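Local coordinates for protein isoaspartyl dipeptidase (Fervidobacterium islandicum, PDB 7CDH) that probably cleaves isoaspartyl (beta-aspartyl) dipeptides as a zinc-dependent metallopeptidase of the amidohydrolase family, consistent with a part in protein repair, at residues N108-A111 with K112-L116; I141-D144 with I145-D149; L206-I209 with I210-E214. One frame throughout, in Å; residues are numbered along the deposited sequence.

Interaction 1: N108-A111 with K112-L116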
loop_
_atom_site.group_PDB
_atom_site.type_symbol
_atom_site.label_atom_id
_atom_site.label_comp_id
_atom_site.label_asym_id
_atom_site.label_seq_id
_atom_site.Cartn_x
_atom_site.Cartn_y
_atom_site.Cartn_z
ATOM N N ASN A 108 -5.112 22.046 -3.655
ATOM C CA ASN A 108 -4.997 23.437 -4.166
ATOM C C ASN A 108 -6.397 23.982 -4.494
ATOM O O ASN A 108 -6.626 25.173 -4.229
ATOM C CB ASN A 108 -4.062 23.460 -5.363
ATOM C CG ASN A 108 -3.823 24.823 -5.959
ATOM O OD1 ASN A 108 -4.015 24.990 -7.177
ATOM N ND2 ASN A 108 -3.330 25.741 -5.150
ATOM N N LEU A 109 -7.283 23.155 -5.070
ATOM C CA LEU A 109 -8.657 23.554 -5.421
ATOM C C LEU A 109 -9.401 23.975 -4.157
ATOM O O LEU A 109 -10.101 24.983 -4.177
ATOM C CB LEU A 109 -9.349 22.389 -6.101
ATOM C CG LEU A 109 -10.828 22.627 -6.373
ATOM C CD1 LEU A 109 -10.981 23.744 -7.383
ATOM C CD2 LEU A 109 -11.501 21.363 -6.865
ATOM N N TYR A 110 -9.235 23.202 -3.097
ATOM C CA TYR A 110 -9.839 23.441 -1.771
ATOM C C TYR A 110 -9.279 24.757 -1.209
ATOM O O TYR A 110 -10.049 25.595 -0.699
ATOM C CB TYR A 110 -9.524 22.235 -0.878
ATOM C CG TYR A 110 -9.996 22.371 0.544
ATOM C CD1 TYR A 110 -11.285 22.024 0.871
ATOM C CD2 TYR A 110 -9.172 22.823 1.563
ATOM C CE1 TYR A 110 -11.773 22.152 2.162
ATOM C CE2 TYR A 110 -9.636 22.943 2.868
ATOM C CZ TYR A 110 -10.953 22.623 3.161
ATOM O OH TYR A 110 -11.505 22.692 4.406
ATOM N N ALA A 111 -7.947 24.882 -1.208
ATOM C CA ALA A 111 -7.225 26.040 -0.627
ATOM C C ALA A 111 -7.712 27.315 -1.332
ATOM O O ALA A 111 -8.049 28.267 -0.623
ATOM C CB ALA A 111 -5.720 25.871 -0.738
ATOM N N LYS A 112 -7.727 27.320 -2.669
ATOM C CA LYS A 112 -8.264 28.432 -3.495
ATOM C C LYS A 112 -9.725 28.718 -3.129
ATOM O O LYS A 112 -10.021 29.888 -2.844
ATOM C CB LYS A 112 -8.169 28.126 -4.983
ATOM C CG LYS A 112 -8.643 29.251 -5.890
ATOM C CD LYS A 112 -8.071 30.600 -5.532
ATOM C CE LYS A 112 -8.021 31.533 -6.722
ATOM N NZ LYS A 112 -7.581 32.897 -6.336
ATOM N N ALA A 113 -10.577 27.690 -3.043
ATOM C CA ALA A 113 -11.993 27.859 -2.636
ATOM C C ALA A 113 -12.069 28.531 -1.259
ATOM O O ALA A 113 -12.993 29.345 -1.030
ATOM C CB ALA A 113 -12.755 26.558 -2.663
ATOM N N LYS A 114 -11.144 28.220 -0.370
ATOM C CA LYS A 114 -11.148 28.776 1.015
ATOM C C LYS A 114 -10.697 30.233 0.993
ATOM O O LYS A 114 -11.246 31.020 1.801
ATOM C CB LYS A 114 -10.219 28.015 1.959
ATOM C CG LYS A 114 -10.813 26.723 2.474
ATOM C CD LYS A 114 -11.897 26.994 3.432
ATOM C CE LYS A 114 -12.310 25.803 4.245
ATOM N NZ LYS A 114 -12.634 26.231 5.624
ATOM N N SER A 115 -9.754 30.586 0.119
ATOM C CA SER A 115 -9.253 31.972 0.106
ATOM C C SER A 115 -10.280 32.885 -0.590
ATOM O O SER A 115 -10.466 34.021 -0.096
ATOM C CB SER A 115 -7.868 32.094 -0.456
ATOM O OG SER A 115 -7.860 31.796 -1.812
ATOM N N LEU A 116 -10.898 32.441 -1.688
ATOM C CA LEU A 116 -12.041 33.169 -2.286
ATOM C C LEU A 116 -13.096 33.381 -1.195
ATOM O O LEU A 116 -13.583 34.476 -1.076
ATOM C CB LEU A 116 -12.595 32.395 -3.475
ATOM C CG LEU A 116 -11.653 32.304 -4.669
ATOM C CD1 LEU A 116 -12.229 31.415 -5.763
ATOM C CD2 LEU A 116 -11.367 33.669 -5.220
#
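Tyr-110 and Lys-114, one helical turn apart, run side by side in the same direction, and their packing illustrates how an i/i+4 pair can join an aromatic ring to an aliphatic chain. The apolar part is a CH-pi contact: Lys-114 CG lies over one face of the Tyr-110 ring, 4.3 Å from its centroid and displaced toward the rim. Bends at chi2 and chi4 then carry the lysine chain along the ring, and CE comes up beside the phenol oxygen. Replacing Tyr-110 by an alanine would probably open a gap beside the methylenes of Lys-114 and leave them without the ring face they pack on. The charged end looks elsewhere, for Lys-114 NZ forms a salt bridge with Asp-149 of a third subunit.

Among the backbone bonds, Lys-112 N to Asn-108 O is nearly straight (2.9 Å, 173°), and Ala-113 N to Leu-109 O follows at 3.0 Å. Ala-111 O receives Ser-115 N at 3.0 Å and, more weakly, Lys-114 N.

Polar links also lead outward: Lys-112 NZ bonds to Leu-80 O, and Ala-113 O accepts from Thr-123 OG1. Leu-109 and Ala-113 rest on Ile-125 of strand 122-127. The arrangement is that of the helix in a beta-alpha-beta crossover, here between strands 90-95 and 122-127 of the TIM-barrel fold of the amidohydrolases.

Interaction 2: I141-D144 with I145-D149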
loop_
_atom_site.group_PDB
_atom_site.type_symbol
_atom_site.label_atom_id
_atom_site.label_comp_id
_atom_site.label_asym_id
_atom_site.label_seq_id
_atom_site.Cartn_x
_atom_site.Cartn_y
_atom_site.Cartn_z
ATOM N N ILE A 141 -14.500 8.852 -3.627
ATOM C CA ILE A 141 -15.328 10.078 -3.784
ATOM C C ILE A 141 -16.407 10.092 -2.695
ATOM O O ILE A 141 -16.815 11.178 -2.264
ATOM C CB ILE A 141 -15.878 10.222 -5.204
ATOM C CG1 ILE A 141 -16.925 9.172 -5.531
ATOM C CG2 ILE A 141 -14.746 10.233 -6.219
ATOM C CD1 ILE A 141 -17.242 9.129 -7.018
ATOM N N MET A 142 -16.806 8.938 -2.192
ATOM C CA MET A 142 -17.875 8.901 -1.179
ATOM C C MET A 142 -17.323 9.482 0.122
ATOM O O MET A 142 -18.041 10.261 0.752
ATOM C CB MET A 142 -18.398 7.494 -0.964
ATOM C CG MET A 142 -19.558 7.474 -0.026
ATOM S SD MET A 142 -20.164 5.816 0.352
ATOM C CE MET A 142 -20.942 5.361 -1.195
ATOM N N ARG A 143 -16.098 9.116 0.519
ATOM C CA ARG A 143 -15.456 9.701 1.717
ATOM C C ARG A 143 -15.213 11.198 1.511
ATOM O O ARG A 143 -15.385 11.920 2.489
ATOM C CB ARG A 143 -14.127 9.039 2.061
ATOM C CG ARG A 143 -14.283 7.648 2.626
ATOM C CD ARG A 143 -12.900 7.022 2.755
ATOM N NE ARG A 143 -12.232 7.728 3.816
ATOM C CZ ARG A 143 -12.428 7.443 5.091
ATOM N NH1 ARG A 143 -13.279 6.463 5.397
ATOM N NH2 ARG A 143 -11.801 8.159 6.031
ATOM N N ASP A 144 -14.857 11.633 0.298
ATOM C CA ASP A 144 -14.603 13.064 -0.018
ATOM C C ASP A 144 -15.845 13.897 0.308
ATOM O O ASP A 144 -15.738 14.870 1.074
ATOM C CB ASP A 144 -14.155 13.259 -1.453
ATOM C CG ASP A 144 -12.744 12.804 -1.763
ATOM O OD1 ASP A 144 -12.065 12.281 -0.840
ATOM O OD2 ASP A 144 -12.321 13.001 -2.954
ATOM N N ILE A 145 -17.000 13.491 -0.193
ATOM C CA ILE A 145 -18.251 14.276 -0.016
ATOM C C ILE A 145 -18.729 14.142 1.430
ATOM O O ILE A 145 -19.278 15.070 1.940
ATOM C CB ILE A 145 -19.302 13.881 -1.063
ATOM C CG1 ILE A 145 -20.476 14.868 -1.055
ATOM C CG2 ILE A 145 -19.736 12.437 -0.876
ATOM C CD1 ILE A 145 -21.395 14.773 -2.277
ATOM N N VAL A 146 -18.460 13.057 2.133
ATOM C CA VAL A 146 -18.953 12.946 3.537
ATOM C C VAL A 146 -18.046 13.820 4.417
ATOM O O VAL A 146 -18.599 14.645 5.153
ATOM C CB VAL A 146 -19.094 11.472 3.966
ATOM C CG1 VAL A 146 -19.393 11.280 5.445
ATOM C CG2 VAL A 146 -20.165 10.774 3.161
ATOM N N LEU A 147 -16.724 13.800 4.217
ATOM C CA LEU A 147 -15.756 14.373 5.199
ATOM C C LEU A 147 -15.415 15.850 4.936
ATOM O O LEU A 147 -14.978 16.522 5.879
ATOM C CB LEU A 147 -14.467 13.547 5.195
ATOM C CG LEU A 147 -14.589 12.113 5.701
ATOM C CD1 LEU A 147 -13.197 11.508 5.813
ATOM C CD2 LEU A 147 -15.305 12.040 7.039
ATOM N N ILE A 148 -15.502 16.327 3.705
ATOM C CA ILE A 148 -15.078 17.700 3.287
ATOM C C ILE A 148 -16.300 18.575 2.967
ATOM O O ILE A 148 -16.931 18.374 1.926
ATOM C CB ILE A 148 -14.160 17.553 2.072
ATOM C CG1 ILE A 148 -12.956 16.680 2.411
ATOM C CG2 ILE A 148 -13.746 18.905 1.558
ATOM C CD1 ILE A 148 -12.268 16.164 1.199
ATOM N N ASP A 149 -16.604 19.530 3.835
ATOM C CA ASP A 149 -17.785 20.425 3.737
ATOM C C ASP A 149 -17.977 20.888 2.285
ATOM O O ASP A 149 -19.041 20.631 1.745
ATOM C CB ASP A 149 -17.725 21.517 4.814
ATOM C CG ASP A 149 -18.510 21.139 6.076
ATOM O OD1 ASP A 149 -19.572 20.478 5.925
ATOM O OD2 ASP A 149 -18.066 21.478 7.214
#
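Helix 141-147, where Arg-143 packs against Leu-147, is the short crossover helix of a beta-alpha-beta unit between strands 122-127 and 151-159, part of the TIM-barrel fold of the amidohydrolase family. It is an example of a helix that works at once for its own subunit and for the assembly. Four consecutive i/i+4 backbone bonds hold it together. They begin with Ile-145 N to Ile-141 O at 3.1 Å, continue through the pairs Val-146 with Met-142 and Leu-147 with Arg-143, and end with Ile-148 N to Asp-144 O at 3.0 Å, although Ile-148 itself has already left helical geometry. At this end Lys-188 NZ gathers the carbonyl oxygens of Ile-145, Ile-148 and Asp-149.

The apolar branches fold back over the carbonyls of the preceding turn. Ile-145 has its CG1 anti to the backbone N (chi1 -169°), which leaves CG2 between N and the carbonyl carbon, beside Met-142 O. Val-146 brings its own CG2 to the same oxygen. Ile-148 sends CD1 back beside the backbone of Asp-144.

The carboxylate of Asp-144 binds within its own subunit: OD1 is hydrogen-bonded to Thr-138 OG1, while OD2 bonds to Thr-127 OG1 and Phe-137 N. Three bonds thus fix its rotation and tie the helix to the preceding strand and loop. Met-142 and Val-146 lean on helix 169-186.

Arg-143 serves the interface, its NH2 forming a salt bridge with Glu-107 of a third subunit. Its chain, bent at chi3 (70°), runs alongside Leu-147, whose CD1 meets the guanidinium obliquely, 3.6 Å from Arg-143 NH2.

Interaction 3: L206-I209 with I210-E214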
loop_
_atom_site.group_PDB
_atom_site.type_symbol
_atom_site.label_atom_id
_atom_site.label_comp_id
_atom_site.label_asym_id
_atom_site.label_seq_id
_atom_site.Cartn_x
_atom_site.Cartn_y
_atom_site.Cartn_z
ATOM N N LEU A 206 -26.219 8.892 -19.922
ATOM C CA LEU A 206 -27.145 9.543 -18.952
ATOM C C LEU A 206 -28.536 8.903 -19.079
ATOM O O LEU A 206 -29.155 8.591 -18.024
ATOM C CB LEU A 206 -27.157 11.063 -19.133
ATOM C CG LEU A 206 -26.039 11.812 -18.403
ATOM C CD1 LEU A 206 -24.671 11.442 -18.934
ATOM C CD2 LEU A 206 -26.219 13.313 -18.521
ATOM N N PHE A 207 -28.970 8.647 -20.309
ATOM C CA PHE A 207 -30.239 7.949 -20.621
ATOM C C PHE A 207 -30.131 6.504 -20.135
ATOM O O PHE A 207 -31.137 6.013 -19.542
ATOM C CB PHE A 207 -30.575 8.069 -22.110
ATOM C CG PHE A 207 -31.062 9.444 -22.502
ATOM C CD1 PHE A 207 -32.227 9.960 -21.965
ATOM C CD2 PHE A 207 -30.363 10.224 -23.404
ATOM C CE1 PHE A 207 -32.674 11.222 -22.318
ATOM C CE2 PHE A 207 -30.819 11.480 -23.763
ATOM C CZ PHE A 207 -31.961 11.987 -23.201
ATOM N N ASP A 208 -28.965 5.866 -20.320
ATOM C CA ASP A 208 -28.720 4.464 -19.881
ATOM C C ASP A 208 -28.863 4.362 -18.356
ATOM O O ASP A 208 -29.542 3.437 -17.874
ATOM C CB ASP A 208 -27.355 3.934 -20.310
ATOM C CG ASP A 208 -27.177 3.709 -21.804
ATOM O OD1 ASP A 208 -28.205 3.640 -22.536
ATOM O OD2 ASP A 208 -25.996 3.630 -22.228
ATOM N N ILE A 209 -28.338 5.325 -17.612
ATOM C CA ILE A 209 -28.436 5.301 -16.125
ATOM C C ILE A 209 -29.917 5.343 -15.696
ATOM O O ILE A 209 -30.309 4.546 -14.819
ATOM C CB ILE A 209 -27.606 6.449 -15.516
ATOM C CG1 ILE A 209 -26.113 6.288 -15.812
ATOM C CG2 ILE A 209 -27.878 6.547 -14.037
ATOM C CD1 ILE A 209 -25.324 7.569 -15.683
ATOM N N ILE A 210 -30.713 6.281 -16.206
ATOM C CA ILE A 210 -32.106 6.474 -15.711
ATOM C C ILE A 210 -33.030 5.355 -16.231
ATOM O O ILE A 210 -33.965 4.982 -15.502
ATOM C CB ILE A 210 -32.635 7.863 -16.075
ATOM C CG1 ILE A 210 -32.743 8.055 -17.593
ATOM C CG2 ILE A 210 -31.781 8.925 -15.394
ATOM C CD1 ILE A 210 -33.514 9.291 -17.983
ATOM N N GLU A 211 -32.767 4.800 -17.411
ATOM C CA GLU A 211 -33.635 3.752 -17.999
ATOM C C GLU A 211 -33.352 2.416 -17.314
ATOM O O GLU A 211 -34.309 1.699 -17.058
ATOM C CB GLU A 211 -33.468 3.708 -19.519
ATOM C CG GLU A 211 -34.205 4.853 -20.199
ATOM C CD GLU A 211 -33.747 5.239 -21.595
ATOM O OE1 GLU A 211 -32.901 4.527 -22.182
ATOM O OE2 GLU A 211 -34.240 6.263 -22.094
ATOM N N LYS A 212 -32.098 2.114 -16.988
ATOM C CA LYS A 212 -31.667 0.750 -16.590
ATOM C C LYS A 212 -31.460 0.639 -15.079
ATOM O O LYS A 212 -31.202 -0.473 -14.615
ATOM C CB LYS A 212 -30.364 0.378 -17.296
ATOM C CG LYS A 212 -30.402 0.402 -18.819
ATOM C CD LYS A 212 -28.992 0.384 -19.401
ATOM C CE LYS A 212 -28.882 -0.248 -20.776
ATOM N NZ LYS A 212 -27.493 -0.696 -21.039
ATOM N N THR A 213 -31.547 1.730 -14.325
ATOM C CA THR A 213 -31.331 1.698 -12.861
ATOM C C THR A 213 -32.339 2.601 -12.163
ATOM O O THR A 213 -33.025 3.375 -12.839
ATOM C CB THR A 213 -29.893 2.088 -12.452
ATOM O OG1 THR A 213 -29.835 3.500 -12.295
ATOM C CG2 THR A 213 -28.824 1.639 -13.424
ATOM N N GLU A 214 -32.294 2.569 -10.835
ATOM C CA GLU A 214 -33.213 3.261 -9.899
ATOM C C GLU A 214 -32.664 4.667 -9.582
ATOM O O GLU A 214 -33.175 5.289 -8.618
ATOM C CB GLU A 214 -33.313 2.431 -8.608
ATOM C CG GLU A 214 -33.446 0.909 -8.798
ATOM C CD GLU A 214 -32.178 0.104 -9.108
ATOM O OE1 GLU A 214 -31.031 0.618 -8.930
ATOM O OE2 GLU A 214 -32.338 -1.043 -9.564
#
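Ile-209 O is gripped twice by Thr-213, by the hydroxyl OG1 at 2.8 Å and, weakly, by the backbone N at 3.1 Å. With chi1 at 88°, OG1 stands between the threonine's backbone N and carbonyl carbon, facing back toward the last turn. The pair is a worked case of a side-chain hydroxyl sharing a carbonyl with the backbone where a helix ends, for Thr-213 is the first residue to leave helical geometry. The same OG1 accepts from Ile-215 N, linking the helix end to the chain beyond it.

Further back the bonds are ordinary: Glu-211 N to Phe-207 O at 2.9 Å and Lys-212 N to Asp-208 O at 3.0 Å, while Ile-210 N to Leu-206 O is weak.

Side chains pack one turn apart or less. Phe-207 CD1 and Ile-210 CD1 touch at 4.2 Å, the methyl approaching the ring obliquely. Lys-212 lays its extended chain alongside Asp-208, Lys-212 CD coming 4.0 Å from Asp-208 CB. Glu-211 runs extended past Phe-207 O, and its OE2 forms a salt bridge with Arg-241.

Helix 204-212 crosses between strands 191-196 and 220-223 of the barrel. Ile-209 packs on Leu-220 and on Ile-172 and Leu-173 of helix 169-186, while Leu-206 and Phe-207 lean on Phe-238 of helix 229-240.

How the interactions relate
All three contacts hold i/i+4 turns of crossover helices in one barrel, yet their chemistry follows their place. Interactions 1 and 2 are largely buried and lie on successive units that share strand 122-127; they touch directly, Tyr-110 CE1 lying 3.8 Å from Ile-148 CG2. Each also faces the third subunit, where lysine and arginine ends find acidic partners. Interaction 3 is only partly buried, about 12 Å from interaction 2 at the nearest atoms, and exposes Glu-211 and Lys-212. Interactions 2 and 3 both end their helices: Lys-188, from elsewhere in the chain, gathers carbonyls in the former, whereas the latter uses its own threonine hydroxyl. Interaction 1 lies mid-helix.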